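PDB 3C7D: octopine dehydrogenase from Pecten maximus, which condenses L-arginine with pyruvate using NADH to form D-octopine, the reverse of octopine dehydrogenation. Local coordinates for residues M139-L144 / L166-I171. Sequence-based numbering, arbitrary orientation.
Sequences MSFETL and LAASLI. With NAD (nicotinamide-adenine-dinucleotide), chain B; PYR (pyruvic acid), chain C.
The methyl of A168 sits over the ring of F141, its CB 3.4 Å from the ring centroid and only 4° off the normal, a CH-pi contact between cross-strand neighbours. F141 and A168 form a non-hydrogen-bonded antiparallel pair, and with chi1 at -81° the phenyl swings back beside its own backbone N and under that methyl. The L166 side chain crosses that of F141 at about a right angle, CD2 coming obliquely to within 3.8 Å of F141 CD2, while the extended chain of M139 brings CE to A168 CB. F194 meets the same phenyl edge-to-face. The opposite face of the sheet carries S140 and S169, a hydrogen-bonded pair; S140 OG turns to E122 of helix 121-129. Strand 137-141 lies between parallel strand 111-114 of the Rossmann-type sheet and strand 156-171, to which it is antiparallel. Beyond its end, E142 N still donates to A167 O; chi1 of 52° sets CG between N and the carbonyl carbon, and the extended chain carries OE2 to 2.8 Å from A167 N, which meets it from above the carboxylate plane. T143 splits its branches: CG2 packs on L166 CD1, whereas OG1 donates a 2.8 Å hydrogen bond to O of pyruvate, which is also hydrogen-bonded to H212 NE2.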
loop_
_atom_site.group_PDB
_atom_site.type_symbol
_atom_site.label_atom_id
_atom_site.label_comp_id
_atom_site.label_asym_id
_atom_site.label_seq_id
_atom_site.Cartn_x
_atom_site.Cartn_y
_atom_site.Cartn_z
ATOM N N MET A 139 4.760 -7.379 7.879
ATOM C CA MET A 139 5.606 -6.247 7.483
ATOM C C MET A 139 4.946 -5.373 6.408
ATOM O O MET A 139 4.619 -5.855 5.322
ATOM C CB MET A 139 6.962 -6.766 6.991
ATOM C CG MET A 139 8.092 -5.755 7.057
ATOM S SD MET A 139 9.620 -6.433 6.403
ATOM C CE MET A 139 10.809 -5.243 7.006
ATOM N N SER A 140 4.765 -4.090 6.709
ATOM C CA SER A 140 4.083 -3.169 5.796
ATOM C C SER A 140 4.974 -2.023 5.303
ATOM O O SER A 140 5.372 -1.157 6.085
ATOM C CB SER A 140 2.823 -2.608 6.455
ATOM O OG SER A 140 1.843 -3.615 6.628
ATOM N N PHE A 141 5.269 -2.026 4.002
ATOM C CA PHE A 141 6.079 -0.981 3.364
ATOM C C PHE A 141 5.207 0.172 2.896
ATOM O O PHE A 141 4.086 -0.048 2.438
ATOM C CB PHE A 141 6.862 -1.551 2.181
ATOM C CG PHE A 141 8.117 -2.274 2.578
ATOM C CD1 PHE A 141 8.066 -3.587 3.037
ATOM C CD2 PHE A 141 9.354 -1.641 2.488
ATOM C CE1 PHE A 141 9.226 -4.257 3.407
ATOM C CE2 PHE A 141 10.519 -2.301 2.853
ATOM C CZ PHE A 141 10.457 -3.611 3.314
ATOM N N GLU A 142 5.729 1.394 3.002
ATOM C CA GLU A 142 4.938 2.603 2.739
ATOM C C GLU A 142 4.455 2.748 1.298
ATOM O O GLU A 142 3.375 3.291 1.055
ATOM C CB GLU A 142 5.664 3.874 3.206
ATOM C CG GLU A 142 7.093 4.043 2.699
ATOM C CD GLU A 142 7.790 5.265 3.282
ATOM O OE1 GLU A 142 7.103 6.231 3.677
ATOM O OE2 GLU A 142 9.036 5.261 3.339
ATOM N N THR A 143 5.264 2.266 0.356
ATOM C CA THR A 143 4.935 2.288 -1.073
ATOM C C THR A 143 5.736 1.216 -1.823
ATOM O O THR A 143 6.448 0.422 -1.203
ATOM C CB THR A 143 5.156 3.702 -1.700
ATOM O OG1 THR A 143 4.629 3.732 -3.031
ATOM C CG2 THR A 143 6.633 4.089 -1.723
ATOM N N LEU A 144 5.611 1.179 -3.148
ATOM C CA LEU A 144 6.470 0.321 -3.961
ATOM C C LEU A 144 7.890 0.895 -4.009
ATOM O O LEU A 144 8.064 2.108 -4.174
ATOM C CB LEU A 144 5.907 0.157 -5.380
ATOM C CG LEU A 144 6.450 -0.993 -6.241
ATOM C CD1 LEU A 144 5.956 -2.338 -5.726
ATOM C CD2 LEU A 144 6.057 -0.818 -7.694
ATOM N N LEU A 166 13.351 4.058 2.185
ATOM C CA LEU A 166 12.008 3.488 2.279
ATOM C C LEU A 166 11.772 2.896 3.668
ATOM O O LEU A 166 12.640 2.219 4.219
ATOM C CB LEU A 166 11.775 2.433 1.189
ATOM C CG LEU A 166 10.329 2.217 0.731
ATOM C CD1 LEU A 166 9.816 3.438 -0.011
ATOM C CD2 LEU A 166 10.208 0.981 -0.143
ATOM N N ALA A 167 10.597 3.166 4.228
ATOM C CA ALA A 167 10.261 2.723 5.574
ATOM C C ALA A 167 9.283 1.552 5.571
ATOM O O ALA A 167 8.410 1.461 4.707
ATOM C CB ALA A 167 9.704 3.880 6.383
ATOM N N ALA A 168 9.446 0.662 6.546
ATOM C CA ALA A 168 8.560 -0.486 6.728
ATOM C C ALA A 168 8.252 -0.714 8.204
ATOM O O ALA A 168 9.141 -0.623 9.051
ATOM C CB ALA A 168 9.178 -1.730 6.125
ATOM N N SER A 169 6.990 -1.009 8.505
ATOM C CA SER A 169 6.590 -1.342 9.871
ATOM C C SER A 169 6.604 -2.853 10.086
ATOM O O SER A 169 6.729 -3.618 9.129
ATOM C CB SER A 169 5.206 -0.788 10.179
ATOM O OG SER A 169 4.205 -1.655 9.685
ATOM N N LEU A 170 6.463 -3.272 11.342
ATOM C CA LEU A 170 6.545 -4.685 11.714
ATOM C C LEU A 170 5.744 -4.996 12.975
ATOM O O LEU A 170 5.844 -4.285 13.979
ATOM C CB LEU A 170 8.010 -5.100 11.912
ATOM C CG LEU A 170 8.345 -6.511 12.409
ATOM C CD1 LEU A 170 8.303 -7.532 11.276
ATOM C CD2 LEU A 170 9.709 -6.520 13.092
ATOM N N ILE A 171 4.940 -6.054 12.899
ATOM C CA ILE A 171 4.329 -6.670 14.073
ATOM C C ILE A 171 4.998 -8.031 14.249
ATOM O O ILE A 171 4.778 -8.951 13.454
ATOM C CB ILE A 171 2.797 -6.850 13.915
ATOM C CG1 ILE A 171 2.104 -5.492 13.761
ATOM C CG2 ILE A 171 2.217 -7.632 15.102
ATOM C CD1 ILE A 171 0.639 -5.579 13.347
HETATM P PA NAD B . -0.370 -3.687 -11.263
HETATM O O1A NAD B . -1.580 -2.926 -11.650
HETATM O O2A NAD B . 0.646 -3.662 -12.336
HETATM O O5B NAD B . -0.768 -5.209 -10.925
HETATM C C5B NAD B . -1.792 -5.890 -11.610
HETATM C C4B NAD B . -1.878 -7.286 -11.011
HETATM O O4B NAD B . -2.932 -7.378 -10.070
HETATM C C3B NAD B . -2.157 -8.360 -12.044
HETATM O O3B NAD B . -0.963 -8.834 -12.613
HETATM C C2B NAD B . -2.855 -9.426 -11.230
HETATM O O2B NAD B . -1.911 -10.312 -10.671
HETATM C C1B NAD B . -3.542 -8.655 -10.115
HETATM N N9A NAD B . -4.983 -8.527 -10.422
HETATM C C8A NAD B . -5.562 -7.573 -11.224
HETATM N N7A NAD B . -6.895 -7.788 -11.266
HETATM C C5A NAD B . -7.181 -8.865 -10.502
HETATM C C6A NAD B . -8.380 -9.508 -10.207
HETATM N N6A NAD B . -9.423 -9.296 -11.007
HETATM N N1A NAD B . -8.376 -10.619 -9.377
HETATM C C2A NAD B . -7.188 -11.090 -8.849
HETATM N N3A NAD B . -6.001 -10.441 -9.151
HETATM C C4A NAD B . -5.991 -9.346 -9.965
HETATM O O3 NAD B . 0.207 -3.094 -9.870
HETATM P PN NAD B . 1.770 -2.766 -9.613
HETATM O O1N NAD B . 2.265 -1.844 -10.657
HETATM O O2N NAD B . 2.505 -4.031 -9.370
HETATM O O5D NAD B . 1.719 -1.914 -8.247
HETATM C C5D NAD B . 1.205 -2.441 -7.044
HETATM C C4D NAD B . 0.968 -1.303 -6.054
HETATM O O4D NAD B . 2.101 -0.454 -6.000
HETATM C C3D NAD B . -0.224 -0.443 -6.446
HETATM O O3D NAD B . -1.085 -0.335 -5.336
HETATM C C2D NAD B . 0.350 0.915 -6.801
HETATM O O2D NAD B . -0.451 1.964 -6.305
HETATM C C1D NAD B . 1.722 0.905 -6.136
HETATM N N1N NAD B . 2.746 1.661 -6.893
HETATM C C2N NAD B . 3.002 1.385 -8.213
HETATM C C3N NAD B . 3.976 2.098 -8.916
HETATM C C7N NAD B . 4.608 1.467 -10.123
HETATM O O7N NAD B . 5.648 2.157 -10.774
HETATM N N7N NAD B . 4.189 0.275 -10.553
HETATM C C4N NAD B . 4.686 3.105 -8.257
HETATM C C5N NAD B . 4.431 3.379 -6.917
HETATM C C6N NAD B . 3.453 2.644 -6.246
HETATM C C PYR C . 1.701 5.740 -3.058
HETATM O O PYR C . 2.134 4.717 -2.317
HETATM O OXT PYR C . 1.165 5.421 -4.278
HETATM C CA PYR C . 1.785 7.119 -2.617
HETATM O O3 PYR C . 0.769 7.966 -3.019
HETATM C CB PYR C . 2.989 7.640 -1.779
#